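Local structure of FMN Adenylyltransferase (Candida glabrata, 3FWK) at residues A[117-122]-A[272-277]. The protein catalyses the transfer of an adenylyl group from ATP to FMN, the step that yields FAD in flavin cofactor biosynthesis. Numbering follows the deposited sequence. Where two conformers were deposited one is given.
Sequences TFKTLE and PIADED
Asp277 presents its carboxylate to the first turn of helix 119-131, and Thr120 grips it twice. OD2 of Asp277 accepts the backbone N-H of Thr120 at 2.9 Å, nearly along its own C-O bond, and the hydroxyl OG1 of Thr120 at 2.6 Å through the anti lone pair. The threonine makes this double hold possible by keeping OG1 beside its own backbone N (chi1 -64°). The same OG1 is also an acceptor: the N-H of Ala274 reaches it at 2.9 Å, fairly straight at 163°, so the hydroxyl accepts from the N-cap residue of helix 275-282 and donates to Asp277 of that same helix.

The other oxygen, OD1, takes a water and the ammonium group of Lys280, the latter in a salt bridge. The water accepts from Lys119 N at 2.8 Å and donates to both Asp277 OD1 and, more loosely, Glu276 OE1.

Looser contacts surround this polar centre. The ring of Phe118 brings its edge to the carboxylate, CD1 lying 3.5 Å from Asp277 OD1, and meets Phe224 edge-to-face. Lys119 runs across Glu276, with Lys119 CB 3.5 Å from Glu276 CD. Apolar touches come from Thr120 CG2 against CA and CG2 of Ile273, and from Lys119 CG against the CB of Ala274.

A buried acidic group thus takes one N-H of a helix's first turn directly and a second through water; the helix dipole and Lys280 probably both help stabilise its negative charge, and this joins the chain's later part to the Rossmann-like core.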
loop_
_atom_site.group_PDB
_atom_site.type_symbol
_atom_site.label_atom_id
_atom_site.label_comp_id
_atom_site.label_asym_id
_atom_site.label_seq_id
_atom_site.Cartn_x
_atom_site.Cartn_y
_atom_site.Cartn_z
ATOM N N THR A 117 2.758 16.266 -2.533
ATOM C CA THR A 117 2.665 15.047 -1.685
ATOM C C THR A 117 2.760 15.432 -0.208
ATOM O O THR A 117 3.534 16.311 0.159
ATOM C CB THR A 117 3.824 14.108 -2.043
ATOM O OG1 THR A 117 3.809 13.837 -3.456
ATOM C CG2 THR A 117 3.763 12.793 -1.307
ATOM N N PHE A 118 2.028 14.752 0.658
ATOM C CA PHE A 118 2.171 14.946 2.090
ATOM C C PHE A 118 3.601 14.638 2.534
ATOM O O PHE A 118 4.184 13.599 2.175
ATOM C CB PHE A 118 1.252 13.984 2.879
ATOM C CG PHE A 118 -0.169 14.454 2.992
ATOM C CD1 PHE A 118 -0.554 15.285 4.037
ATOM C CD2 PHE A 118 -1.112 14.064 2.033
ATOM C CE1 PHE A 118 -1.849 15.738 4.148
ATOM C CE2 PHE A 118 -2.445 14.518 2.155
ATOM C CZ PHE A 118 -2.791 15.368 3.183
ATOM N N LYS A 119 4.144 15.493 3.404
ATOM C CA LYS A 119 5.482 15.256 3.963
ATOM C C LYS A 119 5.533 13.893 4.689
ATOM O O LYS A 119 6.522 13.176 4.608
ATOM C CB LYS A 119 5.840 16.358 4.944
ATOM C CG LYS A 119 7.228 16.231 5.511
ATOM C CD LYS A 119 8.314 16.314 4.419
ATOM C CE LYS A 119 9.686 16.651 4.974
ATOM N NZ LYS A 119 10.541 17.253 3.851
ATOM N N THR A 120 4.476 13.546 5.428
ATOM C CA THR A 120 4.503 12.297 6.193
ATOM C C THR A 120 4.617 11.116 5.220
ATOM O O THR A 120 5.251 10.106 5.527
ATOM C CB THR A 120 3.240 12.140 7.037
ATOM O OG1 THR A 120 3.183 13.174 8.007
ATOM C CG2 THR A 120 3.261 10.819 7.792
ATOM N N LEU A 121 3.943 11.208 4.061
ATOM C CA LEU A 121 4.045 10.167 3.066
ATOM C C LEU A 121 5.465 10.084 2.471
ATOM O O LEU A 121 5.994 8.983 2.311
ATOM C CB LEU A 121 2.987 10.373 1.987
ATOM C CG LEU A 121 2.766 9.230 1.033
ATOM C CD1 LEU A 121 2.482 7.889 1.732
ATOM C CD2 LEU A 121 1.587 9.588 0.152
ATOM N N GLU A 122 6.085 11.237 2.134
ATOM C CA GLU A 122 7.493 11.218 1.706
ATOM C C GLU A 122 8.359 10.524 2.739
ATOM O O GLU A 122 9.209 9.673 2.409
ATOM C CB GLU A 122 8.008 12.650 1.466
ATOM C CG GLU A 122 7.285 13.438 0.380
ATOM C CD GLU A 122 7.638 13.065 -1.019
ATOM O OE1 GLU A 122 8.455 12.156 -1.266
ATOM O OE2 GLU A 122 7.102 13.764 -1.921
ATOM N N PRO A 272 5.945 8.847 14.028
ATOM C CA PRO A 272 4.965 9.926 14.101
ATOM C C PRO A 272 4.870 10.734 12.826
ATOM O O PRO A 272 5.834 10.844 12.061
ATOM C CB PRO A 272 5.420 10.775 15.309
ATOM C CG PRO A 272 6.840 10.348 15.553
ATOM C CD PRO A 272 7.001 8.961 15.056
ATOM N N ILE A 273 3.706 11.327 12.626
ATOM C CA ILE A 273 3.503 12.180 11.456
ATOM C C ILE A 273 4.472 13.383 11.493
ATOM O O ILE A 273 4.948 13.804 12.539
ATOM C CB ILE A 273 2.030 12.616 11.295
ATOM C CG1 ILE A 273 1.541 13.538 12.405
ATOM C CG2 ILE A 273 1.144 11.343 11.163
ATOM C CD1 ILE A 273 0.141 14.019 12.148
ATOM N N ALA A 274 4.714 13.949 10.326
ATOM C CA ALA A 274 5.530 15.127 10.209
ATOM C C ALA A 274 4.892 16.266 11.001
ATOM O O ALA A 274 3.659 16.411 11.033
ATOM C CB ALA A 274 5.638 15.500 8.725
ATOM N N ASP A 275 5.759 17.123 11.571
ATOM C CA ASP A 275 5.342 18.298 12.335
ATOM C C ASP A 275 4.343 19.171 11.584
ATOM O O ASP A 275 3.410 19.698 12.159
ATOM C CB ASP A 275 6.547 19.181 12.686
ATOM C CG ASP A 275 7.454 18.563 13.717
ATOM O OD1 ASP A 275 8.579 19.098 13.878
ATOM O OD2 ASP A 275 7.076 17.565 14.378
ATOM N N GLU A 276 4.572 19.355 10.288
ATOM C CA GLU A 276 3.733 20.234 9.479
ATOM C C GLU A 276 2.357 19.612 9.271
ATOM O O GLU A 276 1.338 20.333 9.184
ATOM C CB GLU A 276 4.405 20.579 8.136
ATOM C CG GLU A 276 4.630 19.378 7.211
ATOM C CD GLU A 276 5.442 19.687 5.952
ATOM O OE1 GLU A 276 4.839 19.828 4.866
ATOM O OE2 GLU A 276 6.702 19.705 6.061
ATOM N N ASP A 277 2.296 18.271 9.226
ATOM C CA ASP A 277 1.013 17.591 9.056
ATOM C C ASP A 277 0.212 17.594 10.361
ATOM O O ASP A 277 -0.997 17.771 10.361
ATOM C CB ASP A 277 1.219 16.174 8.519
ATOM C CG ASP A 277 1.683 16.180 7.066
ATOM O OD1 ASP A 277 1.374 17.156 6.353
ATOM O OD2 ASP A 277 2.357 15.215 6.615
HETATM O O HOH W 1 2.692 17.790 4.104
#